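Side-chain contacts in 3-deoxy-manno-octulosonate cytidylyltransferase (Escherichia coli, PDB 1H7E), which catalyses the transfer of CMP from CTP to the eight-carbon sugar KDO, releasing diphosphate, which probably activates the sugar for lipopolysaccharide synthesis: residues V25-P28 and M29-V33; S199-Q202 and L203-M206. All coordinates share one frame; numbering follows the deposited sequence.

Interaction 1 of 2, residues V25-P28 and M29-V33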
loop_
_atom_site.group_PDB
_atom_site.type_symbol
_atom_site.label_atom_id
_atom_site.label_comp_id
_atom_site.label_asym_id
_atom_site.label_seq_id
_atom_site.Cartn_x
_atom_site.Cartn_y
_atom_site.Cartn_z
ATOM N N VAL A 25 3.904 -16.071 -36.472
ATOM C CA VAL A 25 5.029 -16.319 -37.384
ATOM C C VAL A 25 5.457 -17.796 -37.500
ATOM O O VAL A 25 6.643 -18.130 -37.391
ATOM C CB VAL A 25 6.282 -15.375 -37.120
ATOM C CG1 VAL A 25 5.923 -13.922 -37.380
ATOM C CG2 VAL A 25 6.842 -15.534 -35.702
ATOM N N GLY A 26 4.468 -18.674 -37.681
ATOM C CA GLY A 26 4.752 -20.090 -37.849
ATOM C C GLY A 26 4.987 -20.979 -36.628
ATOM O O GLY A 26 5.294 -22.160 -36.814
ATOM N N LYS A 27 4.869 -20.438 -35.406
ATOM C CA LYS A 27 5.059 -21.210 -34.160
ATOM C C LYS A 27 3.905 -20.963 -33.196
ATOM O O LYS A 27 3.333 -19.879 -33.185
ATOM C CB LYS A 27 6.336 -20.778 -33.430
ATOM C CG LYS A 27 7.618 -21.120 -34.111
ATOM C CD LYS A 27 8.743 -20.443 -33.392
ATOM C CE LYS A 27 10.040 -20.724 -34.095
ATOM N NZ LYS A 27 11.180 -19.967 -33.503
ATOM N N PRO A 28 3.541 -21.963 -32.377
ATOM C CA PRO A 28 2.440 -21.740 -31.427
ATOM C C PRO A 28 2.929 -20.688 -30.425
ATOM O O PRO A 28 4.141 -20.580 -30.163
ATOM C CB PRO A 28 2.306 -23.093 -30.732
ATOM C CG PRO A 28 2.862 -24.061 -31.741
ATOM C CD PRO A 28 4.051 -23.337 -32.276
ATOM N N MET A 29 2.007 -19.920 -29.850
ATOM C CA MET A 29 2.405 -18.892 -28.898
ATOM C C MET A 29 3.253 -19.445 -27.753
ATOM O O MET A 29 4.286 -18.850 -27.394
ATOM C CB MET A 29 1.192 -18.144 -28.350
ATOM C CG MET A 29 1.576 -17.085 -27.320
ATOM S SD MET A 29 0.236 -15.970 -26.948
ATOM C CE MET A 29 -0.935 -17.118 -26.174
ATOM N N ILE A 30 2.838 -20.597 -27.221
ATOM C CA ILE A 30 3.557 -21.250 -26.120
ATOM C C ILE A 30 5.037 -21.542 -26.488
ATOM O O ILE A 30 5.933 -21.445 -25.627
ATOM C CB ILE A 30 2.787 -22.518 -25.625
ATOM C CG1 ILE A 30 3.300 -22.979 -24.261
ATOM C CG2 ILE A 30 2.900 -23.639 -26.618
ATOM C CD1 ILE A 30 3.097 -21.962 -23.155
ATOM N N GLN A 31 5.311 -21.787 -27.774
ATOM C CA GLN A 31 6.689 -22.045 -28.193
ATOM C C GLN A 31 7.576 -20.788 -28.113
ATOM O O GLN A 31 8.743 -20.868 -27.696
ATOM C CB GLN A 31 6.740 -22.655 -29.593
ATOM C CG GLN A 31 8.186 -22.991 -30.036
ATOM C CD GLN A 31 8.237 -23.774 -31.341
ATOM O OE1 GLN A 31 7.241 -24.357 -31.761
ATOM N NE2 GLN A 31 9.386 -23.771 -31.988
ATOM N N HIS A 32 7.017 -19.630 -28.480
ATOM C CA HIS A 32 7.756 -18.364 -28.428
ATOM C C HIS A 32 8.169 -18.043 -26.996
ATOM O O HIS A 32 9.300 -17.594 -26.746
ATOM C CB HIS A 32 6.899 -17.211 -28.966
ATOM C CG HIS A 32 6.724 -17.233 -30.447
ATOM N ND1 HIS A 32 7.719 -16.838 -31.318
ATOM C CD2 HIS A 32 5.676 -17.613 -31.215
ATOM C CE1 HIS A 32 7.288 -16.975 -32.561
ATOM N NE2 HIS A 32 6.053 -17.441 -32.524
ATOM N N VAL A 33 7.249 -18.280 -26.057
ATOM C CA VAL A 33 7.539 -18.025 -24.650
ATOM C C VAL A 33 8.617 -18.982 -24.162
ATOM O O VAL A 33 9.562 -18.583 -23.466
ATOM C CB VAL A 33 6.274 -18.165 -23.763
ATOM C CG1 VAL A 33 6.638 -17.928 -22.284
ATOM C CG2 VAL A 33 5.213 -17.163 -24.211
#
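P28 O receives two backbone N-H groups of the first helical turn. Q31 N donates to P28 O at 2.9 Å, from above the carbonyl plane, 57° out of it. H32 N adds a weak bond to P28 O at 3.5 Å. P28 is the N-cap residue, and its ring leans on the side chain of Q31, with P28 CD 3.4 Å from Q31 OE1. Q31 CG stands anti to the backbone N (chi1 -178°) and the chain runs on extended, which brings the amide back to K27. There Q31 NE2 lies 3.7 Å from K27 CD, where the two side chains cross at about a right angle. Both polar ends go on to E35: Q31 NE2 by a hydrogen bond, K27 NZ by a salt bridge. With an alanine here in place of Q31, E35 would probably lose that hydrogen bond, and the K27 methylenes the amide lying across them. K27 CD sits over one face of the H32 ring as a CH-pi contact, 4.2 Å from the ring centroid, and V25 CG2 meets H32 CE1 at 3.5 Å, coming in obliquely. H32 NE2 is fixed by a hydrogen bond to I24 O. The contact joins the small hairpin of strands 23-24 and 27-28 to helix 29-38. I30 and V33 pack on strand 3-8, while V25 and H32 touch helix 227-243.

Interaction 2 of 2, residues S199-Q202 and L203-M206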
loop_
_atom_site.group_PDB
_atom_site.type_symbol
_atom_site.label_atom_id
_atom_site.label_comp_id
_atom_site.label_asym_id
_atom_site.label_seq_id
_atom_site.Cartn_x
_atom_site.Cartn_y
_atom_site.Cartn_z
ATOM N N SER A 199 -9.707 -8.548 -6.491
ATOM C CA SER A 199 -9.501 -9.720 -7.343
ATOM C C SER A 199 -8.027 -9.684 -7.803
ATOM O O SER A 199 -7.723 -9.682 -8.996
ATOM C CB SER A 199 -10.478 -9.707 -8.530
ATOM O OG SER A 199 -10.605 -10.996 -9.095
ATOM N N LEU A 200 -7.121 -9.586 -6.830
ATOM C CA LEU A 200 -5.660 -9.541 -7.074
ATOM C C LEU A 200 -5.031 -10.528 -6.102
ATOM O O LEU A 200 -4.919 -10.273 -4.892
ATOM C CB LEU A 200 -5.065 -8.136 -6.840
ATOM C CG LEU A 200 -5.442 -7.030 -7.833
ATOM C CD1 LEU A 200 -4.903 -5.655 -7.356
ATOM C CD2 LEU A 200 -4.931 -7.400 -9.230
ATOM N N GLU A 201 -4.618 -11.669 -6.641
ATOM C CA GLU A 201 -4.055 -12.723 -5.819
ATOM C C GLU A 201 -2.826 -12.349 -5.019
ATOM O O GLU A 201 -2.652 -12.834 -3.896
ATOM C CB GLU A 201 -3.747 -13.952 -6.669
ATOM C CG GLU A 201 -3.829 -15.225 -5.841
ATOM C CD GLU A 201 -3.338 -16.478 -6.562
ATOM O OE1 GLU A 201 -3.166 -16.460 -7.807
ATOM O OE2 GLU A 201 -3.131 -17.498 -5.859
ATOM N N GLN A 202 -1.993 -11.463 -5.557
ATOM C CA GLN A 202 -0.779 -11.063 -4.848
ATOM C C GLN A 202 -1.043 -10.387 -3.488
ATOM O O GLN A 202 -0.175 -10.370 -2.618
ATOM C CB GLN A 202 0.130 -10.195 -5.736
ATOM C CG GLN A 202 -0.449 -8.832 -6.176
ATOM C CD GLN A 202 -1.247 -8.913 -7.458
ATOM O OE1 GLN A 202 -2.075 -9.792 -7.632
ATOM N NE2 GLN A 202 -1.008 -7.973 -8.366
ATOM N N LEU A 203 -2.251 -9.863 -3.289
ATOM C CA LEU A 203 -2.579 -9.220 -2.026
ATOM C C LEU A 203 -2.689 -10.254 -0.926
ATOM O O LEU A 203 -2.630 -9.896 0.243
ATOM C CB LEU A 203 -3.861 -8.373 -2.137
ATOM C CG LEU A 203 -3.719 -7.148 -3.059
ATOM C CD1 LEU A 203 -5.052 -6.371 -3.163
ATOM C CD2 LEU A 203 -2.592 -6.246 -2.536
ATOM N N ARG A 204 -2.833 -11.538 -1.282
ATOM C CA ARG A 204 -2.898 -12.571 -0.238
ATOM C C ARG A 204 -1.558 -12.606 0.503
ATOM O O ARG A 204 -1.511 -12.776 1.730
ATOM C CB ARG A 204 -3.174 -13.970 -0.803
ATOM C CG ARG A 204 -3.392 -15.001 0.307
ATOM C CD ARG A 204 -3.806 -16.361 -0.228
ATOM N NE ARG A 204 -4.884 -16.242 -1.209
ATOM C CZ ARG A 204 -5.357 -17.252 -1.928
ATOM N NH1 ARG A 204 -4.856 -18.470 -1.765
ATOM N NH2 ARG A 204 -6.262 -17.032 -2.871
ATOM N N LEU A 205 -0.474 -12.423 -0.242
ATOM C CA LEU A 205 0.870 -12.432 0.339
ATOM C C LEU A 205 1.087 -11.231 1.269
ATOM O O LEU A 205 1.650 -11.363 2.368
ATOM C CB LEU A 205 1.920 -12.404 -0.773
ATOM C CG LEU A 205 1.940 -13.648 -1.675
ATOM C CD1 LEU A 205 2.841 -13.372 -2.878
ATOM C CD2 LEU A 205 2.426 -14.864 -0.903
ATOM N N MET A 206 0.648 -10.059 0.810
ATOM C CA MET A 206 0.793 -8.839 1.581
ATOM C C MET A 206 0.002 -8.884 2.872
ATOM O O MET A 206 0.450 -8.366 3.895
ATOM C CB MET A 206 0.412 -7.642 0.726
ATOM C CG MET A 206 1.309 -7.530 -0.478
ATOM S SD MET A 206 1.070 -5.968 -1.268
ATOM C CE MET A 206 2.220 -4.983 -0.274
#
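A type I beta turn from L200 to L203 leads into helix 203-207. Its side chains separate to two sides. L200 and L203 lie together on one. Each has CG anti to its own carbonyl carbon (chi1 -69° and -67°), and L200 CB rests 4.1 Å from L203 CD1. L203 also packs on helix 193-198. E201 and R204 meet on the other side. There E201 CG lies over one face of the R204 guanidinium, 4.2 Å from R204 NH2. E201 OE2, whose place is less certain, stands well out of the guanidinium plane. The opposite charges are near but make no salt bridge. R204 NH2 is instead paired with E195 in a salt bridge, and the E201 carboxylate is hydrogen-bonded to Y186. Q202 CG takes the position between the backbone N and the carbonyl carbon (chi1 64°), and the chain bends at chi2. The bend carries the side chain toward F153, H172 and Y176. The backbone closes the corner: L203 N bonds to L200 O at 3.1 Å, and a weak bond links L205 N to Q202 O. R204 N donates to E201 O at 2.9 Å, and R204 CB lies 3.3 Å from that same oxygen.

In the fold
Interactions 1 and 2 both sit where a helix begins. They do not touch. Their centres are about 30 Å apart, their nearest atoms about 17 Å, and they lie on opposite sides of the centre of the chain. The seven-stranded mixed sheet relates them, since they meet different strands of it: interaction 1 lies against strand 3-8 through I30 and V33, whereas Q202 of interaction 2 reaches strand 169-179. Interaction 2 also approaches the dimer partner, where S199 packs on R162 of the second subunit; no other chain of the assembly touches interaction 1. The enzyme is in its apo form, so neither contact can be placed against bound CTP or KDO.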